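PDB 3ID9: MutT/NUDIX family protein, which probably hydrolyses nucleoside diphosphate derivatives or related pyrophosphate-containing substrates, as other MutT/Nudix enzymes do. Local coordinates for residues R25-L30 and W48-G53; K80-V85 and L96-L101. One frame throughout, in Å; residues are numbered along the deposited sequence.

Contact 1 of 2, residues R25-L30 and W48-G53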
loop_
_atom_site.group_PDB
_atom_site.type_symbol
_atom_site.label_atom_id
_atom_site.label_comp_id
_atom_site.label_asym_id
_atom_site.label_seq_id
_atom_site.Cartn_x
_atom_site.Cartn_y
_atom_site.Cartn_z
ATOM N N ARG B 25 6.222 1.674 -9.280
ATOM C CA ARG B 25 7.478 2.205 -8.768
ATOM C C ARG B 25 7.560 2.161 -7.259
ATOM O O ARG B 25 6.603 2.507 -6.561
ATOM C CB ARG B 25 7.679 3.643 -9.247
ATOM C CG ARG B 25 8.080 3.704 -10.698
ATOM C CD ARG B 25 8.190 5.108 -11.255
ATOM N NE ARG B 25 8.734 5.012 -12.603
ATOM C CZ ARG B 25 10.002 4.705 -12.867
ATOM N NH1 ARG B 25 10.856 4.485 -11.871
ATOM N NH2 ARG B 25 10.405 4.578 -14.126
ATOM N N VAL B 26 8.713 1.721 -6.767
ATOM C CA VAL B 26 8.964 1.641 -5.336
ATOM C C VAL B 26 10.015 2.673 -4.959
ATOM O O VAL B 26 10.889 3.000 -5.757
ATOM C CB VAL B 26 9.479 0.244 -4.922
ATOM C CG1 VAL B 26 8.370 -0.771 -5.054
ATOM C CG2 VAL B 26 10.666 -0.159 -5.793
ATOM N N THR B 27 9.915 3.189 -3.743
ATOM C CA THR B 27 10.863 4.179 -3.246
ATOM C C THR B 27 11.233 3.762 -1.841
ATOM O O THR B 27 10.369 3.336 -1.069
ATOM C CB THR B 27 10.246 5.594 -3.217
ATOM O OG1 THR B 27 10.145 6.090 -4.554
ATOM C CG2 THR B 27 11.095 6.543 -2.383
ATOM N N GLY B 28 12.518 3.875 -1.516
ATOM C CA GLY B 28 12.966 3.485 -0.199
ATOM C C GLY B 28 13.301 4.651 0.708
ATOM O O GLY B 28 13.880 5.648 0.281
ATOM N N ILE B 29 12.922 4.520 1.971
ATOM C CA ILE B 29 13.205 5.537 2.959
ATOM C C ILE B 29 13.855 4.841 4.148
ATOM O O ILE B 29 13.180 4.238 4.992
ATOM C CB ILE B 29 11.925 6.289 3.370
ATOM C CG1 ILE B 29 11.484 7.168 2.194
ATOM C CG2 ILE B 29 12.177 7.128 4.607
ATOM C CD1 ILE B 29 10.368 8.121 2.494
ATOM N N LEU B 30 15.185 4.912 4.172
ATOM C CA LEU B 30 15.990 4.298 5.214
ATOM C C LEU B 30 16.475 5.406 6.132
ATOM O O LEU B 30 17.342 6.205 5.764
ATOM C CB LEU B 30 17.172 3.552 4.579
ATOM C CG LEU B 30 17.936 2.519 5.419
ATOM C CD1 LEU B 30 19.031 1.897 4.561
ATOM C CD2 LEU B 30 18.542 3.173 6.658
ATOM N N TRP B 48 20.724 14.860 -5.445
ATOM C CA TRP B 48 20.432 13.860 -4.436
ATOM C C TRP B 48 18.943 13.606 -4.309
ATOM O O TRP B 48 18.156 14.529 -4.156
ATOM C CB TRP B 48 21.011 14.302 -3.091
ATOM C CG TRP B 48 22.501 14.405 -3.128
ATOM C CD1 TRP B 48 23.244 15.515 -3.425
ATOM C CD2 TRP B 48 23.437 13.334 -2.947
ATOM N NE1 TRP B 48 24.580 15.198 -3.444
ATOM C CE2 TRP B 48 24.728 13.865 -3.152
ATOM C CE3 TRP B 48 23.308 11.974 -2.630
ATOM C CZ2 TRP B 48 25.883 13.089 -3.055
ATOM C CZ3 TRP B 48 24.458 11.199 -2.532
ATOM C CH2 TRP B 48 25.729 11.760 -2.744
ATOM N N SER B 49 18.560 12.340 -4.360
ATOM C CA SER B 49 17.157 11.970 -4.267
ATOM C C SER B 49 16.997 10.623 -3.576
ATOM O O SER B 49 17.982 9.963 -3.242
ATOM C CB SER B 49 16.553 11.907 -5.667
ATOM O OG SER B 49 17.356 11.097 -6.506
ATOM N N LEU B 50 15.752 10.215 -3.361
ATOM C CA LEU B 50 15.489 8.945 -2.707
ATOM C C LEU B 50 15.764 7.761 -3.629
ATOM O O LEU B 50 15.599 7.843 -4.842
ATOM C CB LEU B 50 14.047 8.905 -2.223
ATOM C CG LEU B 50 13.704 9.907 -1.126
ATOM C CD1 LEU B 50 12.187 10.039 -1.001
ATOM C CD2 LEU B 50 14.327 9.444 0.190
ATOM N N PRO B 51 16.224 6.648 -3.059
ATOM C CA PRO B 51 16.504 5.468 -3.878
ATOM C C PRO B 51 15.192 4.792 -4.269
ATOM O O PRO B 51 14.257 4.745 -3.478
ATOM C CB PRO B 51 17.356 4.605 -2.953
ATOM C CG PRO B 51 16.795 4.946 -1.586
ATOM C CD PRO B 51 16.659 6.445 -1.665
ATOM N N GLY B 52 15.129 4.281 -5.493
ATOM C CA GLY B 52 13.933 3.614 -5.959
ATOM C C GLY B 52 14.020 3.284 -7.434
ATOM O O GLY B 52 15.052 3.494 -8.060
ATOM N N GLY B 53 12.935 2.761 -7.989
ATOM C CA GLY B 53 12.925 2.420 -9.393
ATOM C C GLY B 53 11.705 1.618 -9.808
ATOM O O GLY B 53 10.803 1.345 -9.012
HETATM O O HOH W 1 12.877 6.589 -6.451
#
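V26 and G53 form an antiparallel hydrogen-bonded pair, V26 N to G53 O at 3.1 Å and G53 N to V26 O, and T27 and G52 follow as a non-hydrogen-bonded pair. G28 N reaches P51 O at 2.8 Å with an N-H...O angle of 174°. At the T27-G52 pair the alpha carbons are 4.1 Å apart. T27 and L50 meet at about a right angle, CG2 of T27 lying 3.8 Å from CB of L50. With chi1 at -73° the T27 methyl stands anti to the backbone N and meets L50, while OG1, beside that N, is hydrogen-bonded to H97 of strand 95-104. L50 also runs its CD2 to CG1 of I29 at 4.2 Å. The P51 ring turns CG, 3.5 Å away, to the carbonyl oxygen of G28, and it also packs on M69 and E72 of helix 61-72. R25, extended from CG to NE, sets its guanidinium obliquely beside G53, NH1 3.6 Å from G53 C. G52 N is hydrogen-bonded to E72 OE1. By its sequence pattern the Nudix box, a loop-helix-loop motif whose glutamates typically bind divalent metal in this family, starts at G53 and includes E72, so this bond ties the strand to the box helix.

Contact 2 of 2, residues K80-V85 and L96-L101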
loop_
_atom_site.group_PDB
_atom_site.type_symbol
_atom_site.label_atom_id
_atom_site.label_comp_id
_atom_site.label_asym_id
_atom_site.label_seq_id
_atom_site.Cartn_x
_atom_site.Cartn_y
_atom_site.Cartn_z
ATOM N N LYS B 80 10.020 -2.534 6.531
ATOM C CA LYS B 80 9.440 -2.364 7.858
ATOM C C LYS B 80 7.944 -2.215 7.655
ATOM O O LYS B 80 7.147 -2.965 8.209
ATOM C CB LYS B 80 9.971 -1.102 8.543
ATOM C CG LYS B 80 11.395 -1.198 9.047
ATOM C CD LYS B 80 11.448 -1.114 10.571
ATOM C CE LYS B 80 11.057 0.272 11.085
ATOM N NZ LYS B 80 12.034 1.326 10.686
ATOM N N LYS B 81 7.572 -1.230 6.847
ATOM C CA LYS B 81 6.175 -0.975 6.563
ATOM C C LYS B 81 5.947 -0.164 5.298
ATOM O O LYS B 81 6.840 0.524 4.801
ATOM C CB LYS B 81 5.508 -0.264 7.743
ATOM C CG LYS B 81 4.895 -1.206 8.760
ATOM C CD LYS B 81 4.106 -0.438 9.800
ATOM C CE LYS B 81 3.282 -1.373 10.674
ATOM N NZ LYS B 81 2.243 -0.620 11.452
ATOM N N LEU B 82 4.730 -0.275 4.784
ATOM C CA LEU B 82 4.299 0.436 3.599
ATOM C C LEU B 82 4.001 1.831 4.143
ATOM O O LEU B 82 3.157 1.996 5.024
ATOM C CB LEU B 82 3.026 -0.216 3.071
ATOM C CG LEU B 82 2.545 -0.023 1.641
ATOM C CD1 LEU B 82 2.821 1.405 1.223
ATOM C CD2 LEU B 82 3.240 -1.014 0.727
ATOM N N LEU B 83 4.694 2.839 3.642
ATOM C CA LEU B 83 4.470 4.179 4.147
ATOM C C LEU B 83 3.447 4.992 3.371
ATOM O O LEU B 83 2.597 5.673 3.955
ATOM C CB LEU B 83 5.787 4.961 4.166
ATOM C CG LEU B 83 5.614 6.438 4.536
ATOM C CD1 LEU B 83 5.261 6.541 6.015
ATOM C CD2 LEU B 83 6.887 7.215 4.235
ATOM N N TYR B 84 3.523 4.916 2.051
ATOM C CA TYR B 84 2.656 5.730 1.239
ATOM C C TYR B 84 2.424 5.103 -0.124
ATOM O O TYR B 84 3.349 4.580 -0.749
ATOM C CB TYR B 84 3.318 7.101 1.083
ATOM C CG TYR B 84 2.490 8.164 0.425
ATOM C CD1 TYR B 84 1.532 8.875 1.144
ATOM C CD2 TYR B 84 2.691 8.494 -0.913
ATOM C CE1 TYR B 84 0.795 9.899 0.546
ATOM C CE2 TYR B 84 1.964 9.512 -1.521
ATOM C CZ TYR B 84 1.021 10.212 -0.787
ATOM O OH TYR B 84 0.324 11.239 -1.389
ATOM N N VAL B 85 1.176 5.155 -0.571
ATOM C CA VAL B 85 0.802 4.617 -1.863
ATOM C C VAL B 85 0.149 5.753 -2.631
ATOM O O VAL B 85 -0.780 6.404 -2.149
ATOM C CB VAL B 85 -0.176 3.421 -1.728
ATOM C CG1 VAL B 85 -0.660 2.992 -3.100
ATOM C CG2 VAL B 85 0.525 2.251 -1.043
ATOM N N LEU B 96 1.357 3.397 -10.277
ATOM C CA LEU B 96 1.193 3.095 -8.872
ATOM C C LEU B 96 2.583 3.305 -8.256
ATOM O O LEU B 96 3.565 2.701 -8.690
ATOM C CB LEU B 96 0.720 1.654 -8.697
ATOM C CG LEU B 96 0.343 1.254 -7.271
ATOM C CD1 LEU B 96 -0.769 2.158 -6.761
ATOM C CD2 LEU B 96 -0.095 -0.194 -7.251
ATOM N N HIS B 97 2.670 4.189 -7.270
ATOM C CA HIS B 97 3.944 4.486 -6.621
ATOM C C HIS B 97 3.925 4.121 -5.132
ATOM O O HIS B 97 3.209 4.740 -4.347
ATOM C CB HIS B 97 4.270 5.976 -6.784
ATOM C CG HIS B 97 5.636 6.356 -6.297
ATOM N ND1 HIS B 97 6.030 7.667 -6.123
ATOM C CD2 HIS B 97 6.707 5.594 -5.959
ATOM C CE1 HIS B 97 7.280 7.697 -5.698
ATOM N NE2 HIS B 97 7.714 6.451 -5.591
ATOM N N ILE B 98 4.715 3.123 -4.750
ATOM C CA ILE B 98 4.783 2.695 -3.354
ATOM C C ILE B 98 6.081 3.131 -2.652
ATOM O O ILE B 98 7.175 2.955 -3.188
ATOM C CB ILE B 98 4.677 1.144 -3.217
ATOM C CG1 ILE B 98 3.308 0.642 -3.683
ATOM C CG2 ILE B 98 4.875 0.740 -1.768
ATOM C CD1 ILE B 98 3.199 0.428 -5.165
ATOM N N THR B 99 5.943 3.688 -1.450
ATOM C CA THR B 99 7.085 4.125 -0.654
ATOM C C THR B 99 7.227 3.241 0.582
ATOM O O THR B 99 6.291 3.119 1.378
ATOM C CB THR B 99 6.936 5.594 -0.189
ATOM O OG1 THR B 99 7.139 6.473 -1.300
ATOM C CG2 THR B 99 7.960 5.924 0.889
ATOM N N PHE B 100 8.402 2.635 0.743
ATOM C CA PHE B 100 8.671 1.746 1.875
ATOM C C PHE B 100 9.609 2.317 2.934
ATOM O O PHE B 100 10.613 2.942 2.603
ATOM C CB PHE B 100 9.320 0.441 1.399
ATOM C CG PHE B 100 8.403 -0.483 0.668
ATOM C CD1 PHE B 100 8.643 -0.805 -0.663
ATOM C CD2 PHE B 100 7.319 -1.070 1.320
ATOM C CE1 PHE B 100 7.823 -1.703 -1.334
ATOM C CE2 PHE B 100 6.491 -1.968 0.662
ATOM C CZ PHE B 100 6.738 -2.287 -0.667
ATOM N N LEU B 101 9.283 2.095 4.204
ATOM C CA LEU B 101 10.171 2.494 5.286
ATOM C C LEU B 101 11.084 1.280 5.366
ATOM O O LEU B 101 10.618 0.168 5.618
ATOM C CB LEU B 101 9.427 2.657 6.611
ATOM C CG LEU B 101 8.718 3.998 6.785
ATOM C CD1 LEU B 101 8.004 4.036 8.133
ATOM C CD2 LEU B 101 9.741 5.116 6.684
HETATM O O HOH W 2 4.559 6.586 -2.665
#
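The carbonyl oxygen of T99 is gripped by two successive amides, L83 N at 2.8 Å and, more weakly, Y84 N at 3.4 Å. L83 and Y84 thus face T99 in a classic beta bulge, and K80 and K81 form a second one opposite L101. Y84 O takes T99 N and a water, which also donates to H97 O and hydrogen-bonds T99 OG1 at 2.9 Å; this water lies at the Y84 ring edge and over one face of the H97 imidazole, whose NE2 is hydrogen-bonded to T27 OG1. On the face of L82, V85, I98 and F100, CG2 of I98 sits over the rim of the F100 ring, while L82, its CG anti to the backbone N (chi1 -161°), brings CD2 to CG2 of I98 at 3.5 Å. K81 O lies in the F100 ring plane, at its edge. On the other face, L83 and T99 point the same way, CD2 to CG2 at 3.7 Å, and L83 CB meets CG of L101 at 4.0 Å. I98 and F100 pack on L61 of helix 61-72, and F100 stacks edge-to-face on Y155 of the second subunit. The hairpin lies between strand 23-32, beside L96-L101, and strand 154-157, beside K80-V85.

From the N terminus, strand 23-32 turns into strand 35-40, and the chain then returns through 48-53 to close contact 1. Helix 61-72 follows, leading to strand 77-88, whose hairpin with strand 95-104 is closed by contact 2. The contacts are thus in series, neither nested nor crossed, yet they share one mixed sheet: strand 23-32 pairs antiparallel with 48-54 on one side and parallel with 95-104 on the other. Their seam rests on backbone bonds such as R25 O to I98 N, while I29 packs on T99. Together they carry the sheet from the start of the Nudix box to the subunit interface.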